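Local coordinates for regulatory protein (PDB 5J2Y) that binds promoter DNA as a repressor that controls quorum-sensing and virulence genes in Pseudomonas aeruginosa, through a small all-helical helix-turn-helix domain, at residues 23-26 / 27-31; 59-63 / 64-68; 67-70 / 71-75. All blocks are in the same frame, centred on the assembly; numbering follows the deposited sequence. Where two conformers were deposited one is given.

All three contacts are local and sit at helix ends: the start of helix 27-32, the end of helix 52-62 and the start of helix 68-75. Contact 1 is partly buried and the only one that meets DNA, through the Gln27 backbone N-H and side-chain amide; contacts 2 and 3 are surface contacts, about 14 and 12 Å at their nearest atoms from the nucleic acid. Contact 2 mixes a Schellman turn with apolar packing, contact 3 a capping box with main-chain helix bonds, and they share Thr67 and Asp68. In the conformer given, Arg23 of contact 1 joins them: NH2 lies 2.6 Å from Tyr61 OH, a probable hydrogen bond, and NH1 forms a salt bridge with Asp68 OD2.

Contact 1. Residues 23-26 / 27-31; sequences RRES and QETFW. With nucleotides of chain C.
Phe30 N donates to Ser26 O over 2.9 Å at 166°, a bond that closes the first turn of helix 27-32, with Ser26 at its N-cap. Two residues earlier, Arg24 has positive phi in the Schellman motif that ends helix 9-22, so one helix stops and the next starts within this helix-turn-helix domain. The N-terminus of the new helix faces DNA: Gln27 N donates to OP2 of thymidine DT7 of chain C at 171°. The helix dipole would probably favour this phosphate. Gln27, with an extended chain, lays its amide against the sugar, NE2 3.6 Å from C3' of DT7 of chain C; the same amide bonds to Gln38, Glu45 and a further phosphate. Ser26 OG sits between its backbone N and carbonyl carbon (chi1 64°), which turns it over the helix start, 2.8 Å from Thr29 OG1. A water accepts from Ser26 N and bonds to Thr29 OG1. Away from the phosphate, Glu25 reaches across Phe30 at about a right angle, its carboxylate carbon lying over one face of the Arg23 guanidinium in the conformer given. That pairing is a salt bridge by charge alone, since Glu25 OE2 is well out of the plane; Arg23 has a further, probable bond to Tyr61, and Glu25 pairs with Arg33. Glu25 OE1 meets the ring edge of Phe30 in its plane, 3.5 Å from CD1.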
loop_
_atom_site.group_PDB
_atom_site.type_symbol
_atom_site.label_atom_id
_atom_site.label_comp_id
_atom_site.label_asym_id
_atom_site.label_seq_id
_atom_site.Cartn_x
_atom_site.Cartn_y
_atom_site.Cartn_z
ATOM N N ARG A 23 4.820 -3.812 -10.723
ATOM C CA ARG A 23 5.917 -4.612 -10.156
ATOM C C ARG A 23 5.594 -6.100 -10.159
ATOM O O ARG A 23 6.387 -6.931 -9.670
ATOM C CB ARG A 23 6.231 -4.142 -8.747
ATOM C CG ARG A 23 6.722 -2.716 -8.715
ATOM C CD ARG A 23 6.679 -2.216 -7.299
ATOM N NE ARG A 23 7.624 -2.988 -6.506
ATOM C CZ ARG A 23 7.669 -2.965 -5.194
ATOM N NH1 ARG A 23 8.574 -3.696 -4.562
ATOM N NH2 ARG A 23 6.785 -2.229 -4.538
ATOM N N ARG A 24 4.444 -6.422 -10.742
ATOM C CA ARG A 24 3.942 -7.770 -10.833
ATOM C C ARG A 24 3.932 -8.418 -9.437
ATOM O O ARG A 24 4.437 -9.494 -9.257
ATOM C CB ARG A 24 4.770 -8.564 -11.857
ATOM C CG ARG A 24 4.794 -7.965 -13.275
ATOM N N GLU A 25 3.339 -7.736 -8.460
ATOM C CA GLU A 25 3.214 -8.269 -7.090
ATOM C C GLU A 25 1.768 -8.613 -6.740
ATOM O O GLU A 25 0.841 -7.878 -7.078
ATOM C CB GLU A 25 3.770 -7.287 -6.056
ATOM C CG GLU A 25 5.252 -7.022 -6.184
ATOM C CD GLU A 25 5.786 -6.086 -5.111
ATOM O OE1 GLU A 25 4.985 -5.416 -4.414
ATOM O OE2 GLU A 25 7.027 -5.992 -4.973
ATOM N N SER A 26 1.579 -9.720 -6.042
ATOM C CA SER A 26 0.287 -10.018 -5.501
ATOM C C SER A 26 -0.143 -8.962 -4.429
ATOM O O SER A 26 0.684 -8.284 -3.824
ATOM C CB SER A 26 0.299 -11.411 -4.871
ATOM O OG SER A 26 1.198 -11.456 -3.771
ATOM N N GLN A 27 -1.444 -8.886 -4.173
ATOM C CA GLN A 27 -1.976 -8.134 -3.055
ATOM C C GLN A 27 -1.336 -8.571 -1.740
ATOM O O GLN A 27 -0.969 -7.740 -0.946
ATOM C CB GLN A 27 -3.496 -8.308 -2.961
ATOM C CG GLN A 27 -4.235 -7.610 -4.083
ATOM C CD GLN A 27 -5.722 -7.811 -3.964
ATOM O OE1 GLN A 27 -6.171 -8.685 -3.240
ATOM N NE2 GLN A 27 -6.491 -6.979 -4.657
ATOM N N GLU A 28 -1.181 -9.873 -1.539
ATOM C CA GLU A 28 -0.588 -10.390 -0.301
ATOM C C GLU A 28 0.800 -9.825 -0.133
ATOM O O GLU A 28 1.156 -9.362 0.956
ATOM C CB GLU A 28 -0.517 -11.924 -0.341
ATOM C CG GLU A 28 0.179 -12.646 0.835
ATOM C CD GLU A 28 -0.333 -12.271 2.229
ATOM O OE1 GLU A 28 -1.544 -11.990 2.377
ATOM O OE2 GLU A 28 0.490 -12.277 3.186
ATOM N N THR A 29 1.580 -9.880 -1.221
ATOM C CA THR A 29 2.989 -9.506 -1.178
ATOM C C THR A 29 3.067 -8.006 -0.876
ATOM O O THR A 29 3.734 -7.575 0.024
ATOM C CB THR A 29 3.706 -9.842 -2.520
ATOM O OG1 THR A 29 3.785 -11.269 -2.711
ATOM C CG2 THR A 29 5.099 -9.312 -2.537
ATOM N N PHE A 30 2.300 -7.228 -1.612
ATOM C CA PHE A 30 2.367 -5.784 -1.530
ATOM C C PHE A 30 1.812 -5.244 -0.204
ATOM O O PHE A 30 2.489 -4.487 0.533
ATOM C CB PHE A 30 1.601 -5.206 -2.699
ATOM C CG PHE A 30 1.603 -3.703 -2.734
ATOM C CD1 PHE A 30 2.661 -2.999 -3.305
ATOM C CD2 PHE A 30 0.555 -3.015 -2.235
ATOM C CE1 PHE A 30 2.646 -1.635 -3.363
ATOM C CE2 PHE A 30 0.533 -1.658 -2.275
ATOM C CZ PHE A 30 1.582 -0.951 -2.820
ATOM N N TRP A 31 0.615 -5.680 0.158
ATOM C CA TRP A 31 -0.022 -5.104 1.335
ATOM C C TRP A 31 0.564 -5.555 2.673
ATOM O O TRP A 31 0.521 -4.810 3.657
ATOM C CB TRP A 31 -1.489 -5.349 1.286
ATOM C CG TRP A 31 -2.090 -4.556 0.279
ATOM C CD1 TRP A 31 -2.462 -4.957 -0.978
ATOM C CD2 TRP A 31 -2.414 -3.168 0.377
ATOM N NE1 TRP A 31 -3.001 -3.894 -1.676
ATOM C CE2 TRP A 31 -2.997 -2.791 -0.858
ATOM C CE3 TRP A 31 -2.268 -2.204 1.391
ATOM C CZ2 TRP A 31 -3.453 -1.521 -1.099
ATOM C CZ3 TRP A 31 -2.690 -0.940 1.154
ATOM C CH2 TRP A 31 -3.288 -0.593 -0.102
ATOM P P DT C 7 -3.831 -10.488 -7.118
ATOM O OP1 DT C 7 -3.536 -9.390 -8.071
ATOM O OP2 DT C 7 -3.145 -10.517 -5.791
ATOM O "O5'" DT C 7 -5.395 -10.565 -6.897
ATOM C "C5'" DT C 7 -6.292 -10.524 -8.006
ATOM C "C4'" DT C 7 -7.722 -10.601 -7.523
ATOM O "O4'" DT C 7 -7.956 -11.851 -6.837
ATOM C "C3'" DT C 7 -8.171 -9.503 -6.558
ATOM O "O3'" DT C 7 -9.390 -9.022 -7.113
ATOM C "C2'" DT C 7 -8.402 -10.234 -5.245
ATOM C "C1'" DT C 7 -8.798 -11.608 -5.722
ATOM N N1 DT C 7 -8.591 -12.707 -4.765
ATOM C C2 DT C 7 -9.653 -13.538 -4.517
ATOM O O2 DT C 7 -10.763 -13.353 -4.984
ATOM N N3 DT C 7 -9.375 -14.586 -3.677
ATOM C C4 DT C 7 -8.162 -14.876 -3.079
ATOM O O4 DT C 7 -8.060 -15.854 -2.344
ATOM C C5 DT C 7 -7.087 -13.971 -3.398
ATOM C C7 DT C 7 -5.742 -14.201 -2.788
ATOM C C6 DT C 7 -7.346 -12.956 -4.230
HETATM O O HOH W 1 3.733 -11.282 -5.263
#

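Contact 2. Residues 59-63 / 64-68; sequences HFYIE and GQITD
Phe60 O receives two N-H groups from the chain that turns back over the end of helix 52-62. Gln65 N lies 2.8 Å from Phe60 O, on the C=O axis but with its N-H bent off the line (132°), and Ile66 N lies 3.3 Å from Phe60 O, well above the carbonyl plane. Gly64 N bonds to Tyr61 O, and the positive phi of Gly64 completes a Schellman motif, where a CB would collide with Glu63 O. The tight packing is apolar, Ile66 CD1 3.6 Å from Phe60 CB; Ile66 CG2 and Tyr61 CD1 are looser at 4.3 Å. Toward solvent, Glu63 and Gln65 run side by side, with Gln65 alongside Phe60. At the Tyr61 side of the turn, a water bridges the carbonyls of Tyr61 and Ile66. With CG anti to the backbone N (chi1 -177°), the Tyr61 ring extends along the loop as far as Asp68. There Tyr61 OH donates to the syn lone pair of Asp68 OD1 at 2.5 Å, near the ring plane. This bond joins helix 52-62 to the start of helix 68-75, and the nearby charge of Arg23, in the conformer given, would probably stabilise the carboxylate and polarise the phenol.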
loop_
_atom_site.group_PDB
_atom_site.type_symbol
_atom_site.label_atom_id
_atom_site.label_comp_id
_atom_site.label_asym_id
_atom_site.label_seq_id
_atom_site.Cartn_x
_atom_site.Cartn_y
_atom_site.Cartn_z
ATOM N N HIS A 59 1.563 7.060 0.782
ATOM C CA HIS A 59 2.180 8.291 0.258
ATOM C C HIS A 59 3.715 8.271 0.329
ATOM O O HIS A 59 4.411 8.395 -0.674
ATOM C CB HIS A 59 1.669 9.513 0.988
ATOM C CG HIS A 59 2.353 10.758 0.557
ATOM N ND1 HIS A 59 2.170 11.325 -0.686
ATOM C CD2 HIS A 59 3.277 11.517 1.183
ATOM C CE1 HIS A 59 2.918 12.406 -0.786
ATOM N NE2 HIS A 59 3.607 12.538 0.332
ATOM N N PHE A 60 4.230 8.042 1.515
ATOM C CA PHE A 60 5.677 8.060 1.699
ATOM C C PHE A 60 6.378 6.926 0.970
ATOM O O PHE A 60 7.532 7.064 0.545
ATOM C CB PHE A 60 6.012 8.030 3.194
ATOM C CG PHE A 60 5.619 9.288 3.904
ATOM C CD1 PHE A 60 6.154 10.531 3.504
ATOM C CD2 PHE A 60 4.734 9.261 4.983
ATOM C CE1 PHE A 60 5.792 11.698 4.160
ATOM C CE2 PHE A 60 4.388 10.434 5.650
ATOM C CZ PHE A 60 4.905 11.643 5.241
ATOM N N TYR A 61 5.690 5.799 0.862
ATOM C CA TYR A 61 6.222 4.657 0.136
ATOM C C TYR A 61 6.333 4.888 -1.372
ATOM O O TYR A 61 7.357 4.625 -1.983
ATOM C CB TYR A 61 5.327 3.439 0.367
ATOM C CG TYR A 61 5.828 2.180 -0.294
ATOM C CD1 TYR A 61 6.931 1.503 0.178
ATOM C CD2 TYR A 61 5.174 1.658 -1.414
ATOM C CE1 TYR A 61 7.372 0.314 -0.420
ATOM C CE2 TYR A 61 5.611 0.497 -2.020
ATOM C CZ TYR A 61 6.699 -0.181 -1.517
ATOM O OH TYR A 61 7.123 -1.331 -2.170
ATOM N N ILE A 62 5.248 5.338 -1.956
ATOM C CA ILE A 62 5.164 5.566 -3.395
ATOM C C ILE A 62 6.164 6.645 -3.875
ATOM O O ILE A 62 6.866 6.452 -4.870
ATOM C CB ILE A 62 3.709 5.904 -3.766
ATOM C CG1 ILE A 62 2.906 4.618 -3.798
ATOM C CG2 ILE A 62 3.609 6.561 -5.127
ATOM C CD1 ILE A 62 1.436 4.835 -3.572
ATOM N N GLU A 63 6.309 7.721 -3.114
ATOM C CA GLU A 63 7.310 8.748 -3.440
ATOM C C GLU A 63 8.782 8.294 -3.167
ATOM O O GLU A 63 9.738 8.991 -3.484
ATOM C CB GLU A 63 6.912 10.076 -2.795
ATOM C CG GLU A 63 7.337 10.214 -1.352
ATOM C CD GLU A 63 7.088 11.624 -0.757
ATOM O OE1 GLU A 63 7.587 11.933 0.382
ATOM O OE2 GLU A 63 6.407 12.435 -1.439
ATOM N N GLY A 64 8.971 7.083 -2.661
ATOM C CA GLY A 64 10.316 6.512 -2.486
ATOM C C GLY A 64 10.960 6.832 -1.157
ATOM O O GLY A 64 12.107 6.519 -0.940
ATOM N N GLN A 65 10.230 7.448 -0.247
ATOM C CA GLN A 65 10.823 7.880 1.040
ATOM C C GLN A 65 10.941 6.782 2.087
ATOM O O GLN A 65 11.687 6.922 3.019
ATOM C CB GLN A 65 10.024 9.039 1.606
ATOM C CG GLN A 65 10.605 9.562 2.896
ATOM C CD GLN A 65 10.058 10.917 3.283
ATOM O OE1 GLN A 65 9.524 11.650 2.436
ATOM N NE2 GLN A 65 10.174 11.257 4.574
ATOM N N ILE A 66 10.154 5.726 1.948
ATOM C CA ILE A 66 10.218 4.520 2.762
ATOM C C ILE A 66 10.514 3.380 1.830
ATOM O O ILE A 66 9.781 3.212 0.842
ATOM C CB ILE A 66 8.850 4.170 3.370
ATOM C CG1 ILE A 66 8.517 5.122 4.488
ATOM C CG2 ILE A 66 8.784 2.730 3.875
ATOM C CD1 ILE A 66 7.062 5.055 4.913
ATOM N N THR A 67 11.519 2.566 2.170
ATOM C CA THR A 67 11.991 1.506 1.282
ATOM C C THR A 67 11.526 0.121 1.739
ATOM O O THR A 67 11.276 -0.115 2.919
ATOM C CB THR A 67 13.532 1.394 1.212
ATOM O OG1 THR A 67 14.019 0.911 2.466
ATOM C CG2 THR A 67 14.206 2.735 0.886
ATOM N N ASP A 68 11.437 -0.792 0.780
ATOM C CA ASP A 68 11.077 -2.161 1.048
ATOM C C ASP A 68 11.966 -2.682 2.143
ATOM O O ASP A 68 11.517 -3.458 2.968
ATOM C CB ASP A 68 11.264 -3.017 -0.203
ATOM C CG ASP A 68 10.133 -2.842 -1.220
ATOM O OD1 ASP A 68 9.083 -2.242 -0.907
ATOM O OD2 ASP A 68 10.274 -3.338 -2.348
HETATM O O HOH W 2 9.950 2.622 -2.049
#

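Contact 3. Residues 67-70 / 71-75; sequences TDRQ and LADLR
Leu71 folds its side chain back over the first turn, CG resting 3.6 Å from Thr67 O, the carbonyl that its own backbone N binds. The first torsion, with CG anti to the carbonyl carbon and beside the backbone N, sets CG back beside that carbonyl, and the leucine also meets Ile66, Phe34 and Arg33. One turn on, Leu74 repeats the arrangement with almost the same torsions, and its CG comes within 3.3 Å of Gln70 O. These methyl-bearing groups therefore sit beside carbonyls that are already used in main-chain bonding. The helix starts with a capping box between Thr67 and Gln70. Gln70 N donates to Thr67 OG1 over 2.9 Å at 168°, and in return Thr67 N donates to Gln70 OE1 over 2.8 Å, in the amide plane and on a lone pair of the oxygen. The bond to OE1 sets the rotation of the Gln70 amide, and the reciprocal pair satisfies an N-H at each end of the first turn. From there the main chain follows a regular alpha-helical pattern: Ala72 N to Asp68 O is almost straight at 174°, whereas Leu74 N to Gln70 O is longer at 3.2 Å and its donor is tilted from the carbonyl plane. On another side of the helix Arg69 and Asp73 pass at a slant, the guanidinium and carboxylate planes 77° apart. Arg69 CG is 4.1 Å from Asp73 OD2, but the charged ends stay apart, with NH1 of Arg69 5.3 Å from OD1 of Asp73.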
loop_
_atom_site.group_PDB
_atom_site.type_symbol
_atom_site.label_atom_id
_atom_site.label_comp_id
_atom_site.label_asym_id
_atom_site.label_seq_id
_atom_site.Cartn_x
_atom_site.Cartn_y
_atom_site.Cartn_z
ATOM N N THR A 67 11.519 2.566 2.170
ATOM C CA THR A 67 11.991 1.506 1.282
ATOM C C THR A 67 11.526 0.121 1.739
ATOM O O THR A 67 11.276 -0.115 2.919
ATOM C CB THR A 67 13.532 1.394 1.212
ATOM O OG1 THR A 67 14.019 0.911 2.466
ATOM C CG2 THR A 67 14.206 2.735 0.886
ATOM N N ASP A 68 11.437 -0.792 0.780
ATOM C CA ASP A 68 11.077 -2.161 1.048
ATOM C C ASP A 68 11.966 -2.682 2.143
ATOM O O ASP A 68 11.517 -3.458 2.968
ATOM C CB ASP A 68 11.264 -3.017 -0.203
ATOM C CG ASP A 68 10.133 -2.842 -1.220
ATOM O OD1 ASP A 68 9.083 -2.242 -0.907
ATOM O OD2 ASP A 68 10.274 -3.338 -2.348
ATOM N N ARG A 69 13.239 -2.271 2.153
ATOM C CA ARG A 69 14.197 -2.840 3.113
ATOM C C ARG A 69 13.924 -2.343 4.528
ATOM O O ARG A 69 13.917 -3.111 5.496
ATOM C CB ARG A 69 15.672 -2.551 2.726
ATOM C CG ARG A 69 16.640 -3.085 3.789
ATOM C CD ARG A 69 18.062 -2.640 3.573
ATOM N NE ARG A 69 18.718 -3.404 2.527
ATOM C CZ ARG A 69 19.662 -4.318 2.704
ATOM N NH1 ARG A 69 20.092 -4.652 3.909
ATOM N NH2 ARG A 69 20.154 -4.927 1.633
ATOM N N GLN A 70 13.737 -1.043 4.644
ATOM C CA GLN A 70 13.220 -0.485 5.872
ATOM C C GLN A 70 11.983 -1.244 6.387
ATOM O O GLN A 70 11.900 -1.562 7.540
ATOM C CB GLN A 70 12.844 0.957 5.643
ATOM C CG GLN A 70 14.024 1.886 5.591
ATOM C CD GLN A 70 13.517 3.304 5.427
ATOM O OE1 GLN A 70 12.768 3.594 4.482
ATOM N NE2 GLN A 70 13.856 4.179 6.375
ATOM N N LEU A 71 11.023 -1.549 5.532
ATOM C CA LEU A 71 9.796 -2.243 6.021
ATOM C C LEU A 71 10.137 -3.661 6.467
ATOM O O LEU A 71 9.739 -4.058 7.536
ATOM C CB LEU A 71 8.674 -2.232 4.979
ATOM C CG LEU A 71 8.197 -0.807 4.698
ATOM C CD1 LEU A 71 7.383 -0.690 3.422
ATOM C CD2 LEU A 71 7.338 -0.337 5.851
ATOM N N ALA A 72 10.886 -4.396 5.640
ATOM C CA ALA A 72 11.371 -5.744 5.983
ATOM C C ALA A 72 12.152 -5.784 7.294
ATOM O O ALA A 72 11.956 -6.697 8.108
ATOM C CB ALA A 72 12.190 -6.318 4.870
ATOM N N ASP A 73 12.960 -4.766 7.546
ATOM C CA ASP A 73 13.666 -4.675 8.846
ATOM C C ASP A 73 12.690 -4.578 9.978
ATOM O O ASP A 73 12.879 -5.172 11.015
ATOM C CB ASP A 73 14.584 -3.453 8.917
ATOM C CG ASP A 73 15.841 -3.588 8.035
ATOM O OD1 ASP A 73 16.209 -4.691 7.574
ATOM O OD2 ASP A 73 16.487 -2.565 7.817
ATOM N N LEU A 74 11.633 -3.810 9.769
ATOM C CA LEU A 74 10.624 -3.585 10.808
ATOM C C LEU A 74 9.723 -4.777 11.043
ATOM O O LEU A 74 9.324 -4.990 12.168
ATOM C CB LEU A 74 9.834 -2.309 10.512
ATOM C CG LEU A 74 10.783 -1.103 10.613
ATOM C CD1 LEU A 74 10.237 0.130 9.914
ATOM C CD2 LEU A 74 11.156 -0.809 12.074
ATOM N N ARG A 75 9.401 -5.572 10.025
ATOM C CA ARG A 75 8.641 -6.836 10.243
ATOM C C ARG A 75 9.325 -7.734 11.269
ATOM O O ARG A 75 8.711 -8.226 12.188
ATOM C CB ARG A 75 8.535 -7.708 8.975
ATOM C CG ARG A 75 7.386 -7.435 8.021
ATOM C CD ARG A 75 6.988 -8.690 7.239
ATOM N NE ARG A 75 6.810 -8.403 5.817
ATOM C CZ ARG A 75 5.999 -9.055 4.977
ATOM N NH1 ARG A 75 5.204 -10.060 5.369
ATOM N NH2 ARG A 75 5.999 -8.678 3.718
#